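Local coordinates for testis-expressed protein 101 (PDB 7BPS), which takes part in fertilization by controlling the binding of sperm to the zona pellucida and the migration of spermatozoa into the oviduct, at residues V42-D48 / G78-I82; Q143-L149 / E187-S193. One frame throughout, in Å; residues are numbered along the deposited sequence.

Interaction 1: V42-D48 / G78-I82; sequences VLLIKAD and GLVAI
Residues 42-48 and 78-82 run antiparallel, their strand axes 4.9 Å apart at an angle of 176°, and are joined by two pairs of backbone hydrogen bonds, one linking Leu44 with Ile82 and the other Lys46 with Val80. The shortest of the four joins Leu44 N to Ile82 O at 2.9 Å. Between these pairs Ile45 and Ala81 form a non-hydrogen-bonded pair, and the two side chains meet through Ile45 CG1 and Ala81 CB, 4.2 Å apart. Further along, where both chains have left regular strand geometry, Leu79 CD2 packs against Ala47 CB at 3.4 Å. At the other end Leu43 has CG anti to its amide nitrogen (chi1 179°), and one branch leans toward the partner strand, bringing Leu43 CD1 to 3.4 Å from Ile82 O. The strands are neighbours in the antiparallel sheet of the first Ly6/uPAR domain, where 37-46 lies between 52-61 and 80-88. Leu44, Lys46, Val80 and Ile82 line one face of this sheet; Trp103 covers Leu44, Lys46 and Val80, while Phe70 and Gln72 lie against Ile82. At the strand end the Lys46 chain, extended as far as CE, turns at its last torsion (chi4 -58°), and Lys46 NZ donates a 3.2 Å hydrogen bond to Ala47 O, the next residue, and a weak one to Thr50 O.

Interaction 2: Q143-L149 / E187-S193; sequences QCYQGRL and ETCSYQS
Glu187 OE2 accepts hydrogen bonds from two donors, the hydroxyl of Tyr145 across the strand pair and the backbone N of Leu173. Tyr145 OH stands 2.7 Å from Glu187 OE2 and meets it from above the carboxylate plane, with ring and carboxylate turned 82° to each other. Glu187 OE1 is bound in turn by Met174 N, which leaves both oxygens tied to the loop that follows Cys171 and fixes the rotation of the acid. Strands 143-149 and 187-193 are antiparallel neighbours in the second Ly6/uPAR domain, a disulfide-rich three-finger fold: Cys144 is linked to Cys120 and Cys189 to Cys171, one from each strand. Six backbone hydrogen bonds join the strands, through Cys144 with Gln192, Gln146 with Ser190 and Arg148 with Thr188; the bond from Gln146 N to Ser190 O is nearly straight at 176°. With chi1 at 172° the Tyr145 ring swings away from its own N and lies along the strand, past Gly147, toward Glu187. The phenol passes close over Gly147, which has no side chain. Leu149 runs beside Glu187, its CD2 3.7 Å from Glu187 CB. On the reverse face the amides of Gln146 and Gln192 lie nearly coplanar, their chains crossing at about a right angle. Cys189 adds a sulfur-aromatic contact to the tyrosine: its SG lies obliquely 4.6 Å from the Tyr145 ring centroid, and Cys189 CB comes within 3.5 Å of Tyr145 CE2.

The two contacts follow one another along the chain, interaction 1 closing at residue 82 before interaction 2 opens at 143, and each belongs to the antiparallel sheet of its own Ly6/uPAR domain. Their centres are about 14 Å apart, yet they touch directly across the domain interface: Leu79 CD1 packs on Tyr145 CD1 at 3.4 Å and Ile45 CD1 on Leu149 CD1 at 3.6 Å. Phe151 on Leu43 continues this apolar seam, and a backbone hydrogen bond between Leu79 and Cys165 crosses it. Strand 143-152 pairs with 183-193 within its own domain, while its side chains pack on the first domain, so the tandem domains lie closely together.

Interaction 1: V42-D48 / G78-I82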
ATOM      1  N   VAL A  42       6.464  -1.911  -2.170  1.00 32.09           N
ATOM      2  CA  VAL A  42       5.784  -0.697  -1.649  1.00 32.19           C
ATOM      3  C   VAL A  42       4.299  -0.832  -1.923  1.00 30.39           C
ATOM      4  O   VAL A  42       3.954  -1.287  -3.010  1.00 35.77           O
ATOM      5  CB  VAL A  42       6.382   0.573  -2.272  1.00 33.72           C
ATOM      6  CG1 VAL A  42       6.322   0.571  -3.798  1.00 33.92           C
ATOM      7  CG2 VAL A  42       5.744   1.807  -1.693  1.00 33.10           C
ATOM      8  N   LEU A  43       3.470  -0.435  -0.965  1.00 31.37           N
ATOM      9  CA  LEU A  43       1.998  -0.327  -1.091  1.00 31.15           C
ATOM     10  C   LEU A  43       1.625   1.126  -0.812  1.00 31.88           C
ATOM     11  O   LEU A  43       2.113   1.673   0.185  1.00 30.64           O
ATOM     12  CB  LEU A  43       1.337  -1.273  -0.088  1.00 30.45           C
ATOM     13  CG  LEU A  43      -0.188  -1.269  -0.058  1.00 33.02           C
ATOM     14  CD1 LEU A  43      -0.801  -1.551  -1.408  1.00 33.05           C
ATOM     15  CD2 LEU A  43      -0.690  -2.288   0.937  1.00 32.67           C
ATOM     16  N   LEU A  44       0.785   1.717  -1.666  1.00 31.84           N
ATOM     17  CA  LEU A  44       0.337   3.129  -1.553  1.00 31.84           C
ATOM     18  C   LEU A  44      -1.176   3.136  -1.483  1.00 28.01           C
ATOM     19  O   LEU A  44      -1.800   2.521  -2.341  1.00 31.47           O
ATOM     20  CB  LEU A  44       0.839   3.933  -2.758  1.00 31.66           C
ATOM     21  CG  LEU A  44       2.361   4.006  -2.884  1.00 33.18           C
ATOM     22  CD1 LEU A  44       2.898   2.966  -3.860  1.00 37.50           C
ATOM     23  CD2 LEU A  44       2.813   5.386  -3.295  1.00 31.47           C
ATOM     24  N   ILE A  45      -1.740   3.786  -0.479  1.00 31.47           N
ATOM     25  CA  ILE A  45      -3.219   3.849  -0.269  1.00 33.36           C
ATOM     26  C   ILE A  45      -3.625   5.305  -0.035  1.00 32.90           C
ATOM     27  O   ILE A  45      -2.991   5.985   0.796  1.00 33.62           O
ATOM     28  CB  ILE A  45      -3.647   2.948   0.888  1.00 31.14           C
ATOM     29  CG1 ILE A  45      -3.144   1.516   0.701  1.00 37.37           C
ATOM     30  CG2 ILE A  45      -5.146   2.997   1.047  1.00 34.72           C
ATOM     31  CD1 ILE A  45      -3.137   0.693   1.964  1.00 39.56           C
ATOM     32  N   LYS A  46      -4.679   5.715  -0.730  1.00 33.09           N
ATOM     33  CA  LYS A  46      -5.163   7.106  -0.826  1.00 35.94           C
ATOM     34  C   LYS A  46      -6.689   7.068  -0.808  1.00 34.64           C
ATOM     35  O   LYS A  46      -7.270   6.139  -1.409  1.00 34.20           O
ATOM     36  CB  LYS A  46      -4.645   7.657  -2.149  1.00 42.15           C
ATOM     37  CG  LYS A  46      -4.690   9.159  -2.313  1.00 52.98           C
ATOM     38  CD  LYS A  46      -4.597   9.579  -3.757  1.00 55.73           C
ATOM     39  CE  LYS A  46      -4.491  11.082  -3.874  1.00 64.89           C
ATOM     40  NZ  LYS A  46      -5.643  11.762  -3.236  1.00 69.48           N
ATOM     41  N   ALA A  47      -7.326   8.025  -0.149  1.00 31.46           N
ATOM     42  CA  ALA A  47      -8.751   8.327  -0.392  1.00 33.07           C
ATOM     43  C   ALA A  47      -8.821   9.628  -1.190  1.00 31.91           C
ATOM     44  O   ALA A  47      -7.811  10.258  -1.372  1.00 29.80           O
ATOM     45  CB  ALA A  47      -9.541   8.392   0.896  1.00 32.62           C
ATOM     46  N   ASP A  48     -10.006   9.984  -1.663  1.00 35.66           N
ATOM     47  CA  ASP A  48     -10.231  11.243  -2.402  1.00 32.83           C
ATOM     48  C   ASP A  48      -9.738  12.405  -1.540  1.00 30.32           C
ATOM     49  O   ASP A  48     -10.161  12.498  -0.394  1.00 30.46           O
ATOM     50  CB  ASP A  48     -11.719  11.406  -2.701  1.00 38.52           C
ATOM     51  CG  ASP A  48     -12.011  12.586  -3.604  1.00 34.76           C
ATOM     52  OD1 ASP A  48     -11.064  13.082  -4.244  1.00 31.05           O
ATOM     53  OD2 ASP A  48     -13.176  12.945  -3.679  1.00 35.86           O
ATOM     54  N   GLY A  78     -12.193   7.734  -6.012  1.00 31.10           N
ATOM     55  CA  GLY A  78     -12.284   7.501  -4.565  1.00 33.92           C
ATOM     56  C   GLY A  78     -11.018   6.862  -4.000  1.00 32.34           C
ATOM     57  O   GLY A  78      -9.876   7.424  -4.195  1.00 29.76           O
ATOM     58  N   LEU A  79     -11.195   5.733  -3.317  1.00 29.97           N
ATOM     59  CA  LEU A  79     -10.076   4.941  -2.754  1.00 29.80           C
ATOM     60  C   LEU A  79      -9.226   4.379  -3.897  1.00 31.99           C
ATOM     61  O   LEU A  79      -9.796   3.922  -4.925  1.00 32.28           O
ATOM     62  CB  LEU A  79     -10.640   3.816  -1.884  1.00 29.19           C
ATOM     63  CG  LEU A  79     -11.573   4.249  -0.764  1.00 29.72           C
ATOM     64  CD1 LEU A  79     -11.885   3.052   0.148  1.00 31.87           C
ATOM     65  CD2 LEU A  79     -11.013   5.439   0.022  1.00 28.51           C
ATOM     66  N   VAL A  80      -7.916   4.407  -3.709  1.00 32.27           N
ATOM     67  CA  VAL A  80      -6.905   3.846  -4.645  1.00 34.24           C
ATOM     68  C   VAL A  80      -5.904   3.071  -3.792  1.00 36.08           C
ATOM     69  O   VAL A  80      -5.364   3.672  -2.800  1.00 36.43           O
ATOM     70  CB  VAL A  80      -6.183   4.950  -5.434  1.00 35.15           C
ATOM     71  CG1 VAL A  80      -5.181   4.363  -6.415  1.00 35.22           C
ATOM     72  CG2 VAL A  80      -7.166   5.865  -6.133  1.00 40.81           C
ATOM     73  N   ALA A  81      -5.650   1.812  -4.147  1.00 34.37           N
ATOM     74  CA  ALA A  81      -4.586   0.996  -3.538  1.00 31.49           C
ATOM     75  C   ALA A  81      -3.761   0.391  -4.671  1.00 33.27           C
ATOM     76  O   ALA A  81      -4.359  -0.210  -5.576  1.00 32.28           O
ATOM     77  CB  ALA A  81      -5.195  -0.019  -2.602  1.00 30.52           C
ATOM     78  N   ILE A  82      -2.440   0.587  -4.638  1.00 34.65           N
ATOM     79  CA  ILE A  82      -1.490   0.141  -5.694  1.00 34.25           C
ATOM     80  C   ILE A  82      -0.220  -0.404  -5.035  1.00 32.84           C
ATOM     81  O   ILE A  82       0.246   0.212  -4.062  1.00 28.26           O
ATOM     82  CB  ILE A  82      -1.153   1.315  -6.623  1.00 35.60           C
ATOM     83  CG1 ILE A  82      -2.324   1.619  -7.557  1.00 41.23           C
ATOM     84  CG2 ILE A  82       0.137   1.043  -7.383  1.00 37.89           C
ATOM     85  CD1 ILE A  82      -2.130   2.872  -8.416  1.00 44.36           C
TER

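Interaction 2: Q143-L149 / E187-S193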
ATOM      1  N   GLN A 143     -20.281   2.685  -3.332  1.00 36.19           N
ATOM      2  CA  GLN A 143     -20.529   2.515  -1.858  1.00 36.61           C
ATOM      3  C   GLN A 143     -19.723   3.520  -1.022  1.00 33.57           C
ATOM      4  O   GLN A 143     -18.738   4.064  -1.523  1.00 34.90           O
ATOM      5  CB  GLN A 143     -20.197   1.078  -1.403  1.00 34.98           C
ATOM      6  CG  GLN A 143     -18.746   0.642  -1.601  1.00 36.67           C
ATOM      7  CD  GLN A 143     -18.398  -0.761  -1.133  1.00 37.71           C
ATOM      8  OE1 GLN A 143     -17.273  -1.057  -0.715  1.00 40.85           O
ATOM      9  NE2 GLN A 143     -19.343  -1.667  -1.236  1.00 35.34           N
ATOM     10  N   CYS A 144     -20.162   3.785   0.207  1.00 33.04           N
ATOM     11  CA  CYS A 144     -19.294   4.297   1.290  1.00 33.07           C
ATOM     12  C   CYS A 144     -18.602   3.099   1.920  1.00 32.54           C
ATOM     13  O   CYS A 144     -19.217   2.029   2.027  1.00 34.50           O
ATOM     14  CB  CYS A 144     -20.055   5.110   2.321  1.00 33.74           C
ATOM     15  SG  CYS A 144     -20.832   6.602   1.633  1.00 38.30           S
ATOM     16  N   TYR A 145     -17.336   3.276   2.248  1.00 33.48           N
ATOM     17  CA  TYR A 145     -16.450   2.251   2.837  1.00 30.32           C
ATOM     18  C   TYR A 145     -15.792   2.855   4.077  1.00 29.83           C
ATOM     19  O   TYR A 145     -15.340   3.990   4.015  1.00 30.08           O
ATOM     20  CB  TYR A 145     -15.474   1.750   1.773  1.00 28.86           C
ATOM     21  CG  TYR A 145     -14.378   0.844   2.267  1.00 29.47           C
ATOM     22  CD1 TYR A 145     -13.239   1.360   2.832  1.00 28.26           C
ATOM     23  CD2 TYR A 145     -14.462  -0.527   2.144  1.00 29.73           C
ATOM     24  CE1 TYR A 145     -12.195   0.554   3.225  1.00 29.00           C
ATOM     25  CE2 TYR A 145     -13.423  -1.352   2.529  1.00 30.28           C
ATOM     26  CZ  TYR A 145     -12.289  -0.815   3.095  1.00 28.49           C
ATOM     27  OH  TYR A 145     -11.251  -1.611   3.507  1.00 28.84           O
ATOM     28  N   GLN A 146     -15.819   2.096   5.176  1.00 32.70           N
ATOM     29  CA  GLN A 146     -15.061   2.343   6.431  1.00 30.76           C
ATOM     30  C   GLN A 146     -14.328   1.047   6.764  1.00 30.52           C
ATOM     31  O   GLN A 146     -15.008   0.085   7.143  1.00 33.62           O
ATOM     32  CB  GLN A 146     -15.992   2.751   7.581  1.00 30.70           C
ATOM     33  CG  GLN A 146     -16.863   3.963   7.256  1.00 31.88           C
ATOM     34  CD  GLN A 146     -18.174   3.551   6.632  1.00 33.07           C
ATOM     35  OE1 GLN A 146     -18.736   2.537   7.015  1.00 38.34           O
ATOM     36  NE2 GLN A 146     -18.667   4.319   5.671  1.00 29.52           N
ATOM     37  N   GLY A 147     -13.017   1.007   6.551  1.00 30.08           N
ATOM     38  CA  GLY A 147     -12.221  -0.216   6.678  1.00 32.31           C
ATOM     39  C   GLY A 147     -10.976  -0.039   7.525  1.00 30.98           C
ATOM     40  O   GLY A 147     -10.565   1.115   7.820  1.00 31.72           O
ATOM     41  N   ARG A 148     -10.387  -1.176   7.868  1.00 32.71           N
ATOM     42  CA  ARG A 148      -9.135  -1.301   8.649  1.00 36.94           C
ATOM     43  C   ARG A 148      -8.304  -2.361   7.942  1.00 32.77           C
ATOM     44  O   ARG A 148      -8.841  -3.438   7.623  1.00 29.33           O
ATOM     45  CB  ARG A 148      -9.463  -1.567  10.128  1.00 45.00           C
ATOM     46  CG  ARG A 148      -8.274  -1.698  11.067  1.00 53.06           C
ATOM     47  CD  ARG A 148      -8.621  -1.336  12.505  1.00 57.33           C
ATOM     48  NE  ARG A 148      -8.151   0.020  12.781  1.00 65.54           N
ATOM     49  CZ  ARG A 148      -8.913   1.091  13.026  1.00 61.34           C
ATOM     50  NH1 ARG A 148     -10.235   1.027  13.068  1.00 65.32           N
ATOM     51  NH2 ARG A 148      -8.324   2.244  13.274  1.00 63.15           N
ATOM     52  N   LEU A 149      -7.050  -2.019   7.640  1.00 34.51           N
ATOM     53  CA  LEU A 149      -6.076  -2.928   7.022  1.00 33.93           C
ATOM     54  C   LEU A 149      -5.033  -3.254   8.074  1.00 37.50           C
ATOM     55  O   LEU A 149      -4.428  -2.324   8.581  1.00 36.83           O
ATOM     56  CB  LEU A 149      -5.454  -2.281   5.787  1.00 33.94           C
ATOM     57  CG  LEU A 149      -6.444  -1.937   4.677  1.00 35.82           C
ATOM     58  CD1 LEU A 149      -5.697  -1.375   3.483  1.00 33.58           C
ATOM     59  CD2 LEU A 149      -7.292  -3.137   4.272  1.00 36.19           C
ATOM     60  N   GLU A 187      -8.273  -7.515   5.953  1.00 35.57           N
ATOM     61  CA  GLU A 187      -9.159  -6.362   5.687  1.00 34.06           C
ATOM     62  C   GLU A 187     -10.461  -6.642   6.424  1.00 31.21           C
ATOM     63  O   GLU A 187     -10.989  -7.728   6.259  1.00 32.32           O
ATOM     64  CB  GLU A 187      -9.375  -6.155   4.178  1.00 32.46           C
ATOM     65  CG  GLU A 187     -10.410  -5.073   3.870  1.00 32.05           C
ATOM     66  CD  GLU A 187     -10.527  -4.650   2.412  1.00 32.67           C
ATOM     67  OE1 GLU A 187      -9.714  -5.104   1.589  1.00 31.38           O
ATOM     68  OE2 GLU A 187     -11.443  -3.858   2.101  1.00 31.91           O
ATOM     69  N   THR A 188     -10.966  -5.676   7.179  1.00 31.41           N
ATOM     70  CA  THR A 188     -12.320  -5.716   7.778  1.00 34.71           C
ATOM     71  C   THR A 188     -12.952  -4.377   7.408  1.00 36.12           C
ATOM     72  O   THR A 188     -12.184  -3.400   7.217  1.00 32.88           O
ATOM     73  CB  THR A 188     -12.249  -6.027   9.287  1.00 35.80           C
ATOM     74  OG1 THR A 188     -11.401  -5.052   9.878  1.00 39.74           O
ATOM     75  CG2 THR A 188     -11.651  -7.385   9.607  1.00 35.61           C
ATOM     76  N   CYS A 189     -14.271  -4.317   7.269  1.00 34.73           N
ATOM     77  CA  CYS A 189     -14.930  -3.046   6.907  1.00 35.46           C
ATOM     78  C   CYS A 189     -16.411  -3.064   7.256  1.00 36.68           C
ATOM     79  O   CYS A 189     -16.981  -4.165   7.478  1.00 38.08           O
ATOM     80  CB  CYS A 189     -14.713  -2.743   5.426  1.00 33.82           C
ATOM     81  SG  CYS A 189     -16.058  -3.279   4.340  1.00 36.13           S
ATOM     82  N   SER A 190     -16.976  -1.863   7.295  1.00 37.32           N
ATOM     83  CA  SER A 190     -18.392  -1.559   6.984  1.00 37.66           C
ATOM     84  C   SER A 190     -18.466  -0.905   5.608  1.00 34.63           C
ATOM     85  O   SER A 190     -17.515  -0.161   5.207  1.00 34.19           O
ATOM     86  CB  SER A 190     -18.964  -0.618   7.989  1.00 40.50           C
ATOM     87  OG  SER A 190     -18.847  -1.170   9.259  1.00 47.40           O
ATOM     88  N   TYR A 191     -19.606  -1.069   4.965  1.00 34.09           N
ATOM     89  CA  TYR A 191     -19.897  -0.443   3.661  1.00 35.61           C
ATOM     90  C   TYR A 191     -21.399  -0.232   3.565  1.00 38.01           C
ATOM     91  O   TYR A 191     -22.168  -0.949   4.195  1.00 36.31           O
ATOM     92  CB  TYR A 191     -19.324  -1.281   2.520  1.00 36.32           C
ATOM     93  CG  TYR A 191     -19.996  -2.612   2.318  1.00 36.94           C
ATOM     94  CD1 TYR A 191     -19.649  -3.721   3.084  1.00 37.50           C
ATOM     95  CD2 TYR A 191     -20.963  -2.768   1.330  1.00 37.55           C
ATOM     96  CE1 TYR A 191     -20.261  -4.950   2.890  1.00 37.88           C
ATOM     97  CE2 TYR A 191     -21.569  -3.992   1.113  1.00 37.16           C
ATOM     98  CZ  TYR A 191     -21.200  -5.083   1.881  1.00 37.58           C
ATOM     99  OH  TYR A 191     -21.788  -6.279   1.661  1.00 42.49           O
ATOM    100  N   GLN A 192     -21.779   0.789   2.808  1.00 43.21           N
ATOM    101  CA  GLN A 192     -23.185   1.132   2.512  1.00 40.72           C
ATOM    102  C   GLN A 192     -23.254   1.290   1.000  1.00 40.07           C
ATOM    103  O   GLN A 192     -22.743   2.323   0.532  1.00 36.74           O
ATOM    104  CB  GLN A 192     -23.573   2.415   3.260  1.00 40.72           C
ATOM    105  CG  GLN A 192     -23.399   2.349   4.770  1.00 38.08           C
ATOM    106  CD  GLN A 192     -22.000   2.644   5.235  1.00 39.55           C
ATOM    107  OE1 GLN A 192     -21.425   1.859   5.987  1.00 42.84           O
ATOM    108  NE2 GLN A 192     -21.462   3.777   4.807  1.00 37.44           N
ATOM    109  N   SER A 193     -23.765   0.275   0.292  1.00 42.31           N
ATOM    110  CA  SER A 193     -23.979   0.273  -1.181  1.00 44.20           C
ATOM    111  C   SER A 193     -24.984   1.355  -1.534  1.00 44.13           C
ATOM    112  O   SER A 193     -25.876   1.570  -0.723  1.00 44.27           O
ATOM    113  CB  SER A 193     -24.488  -1.029  -1.725  1.00 42.94           C
ATOM    114  OG  SER A 193     -23.808  -2.113  -1.125  1.00 54.32           O
TER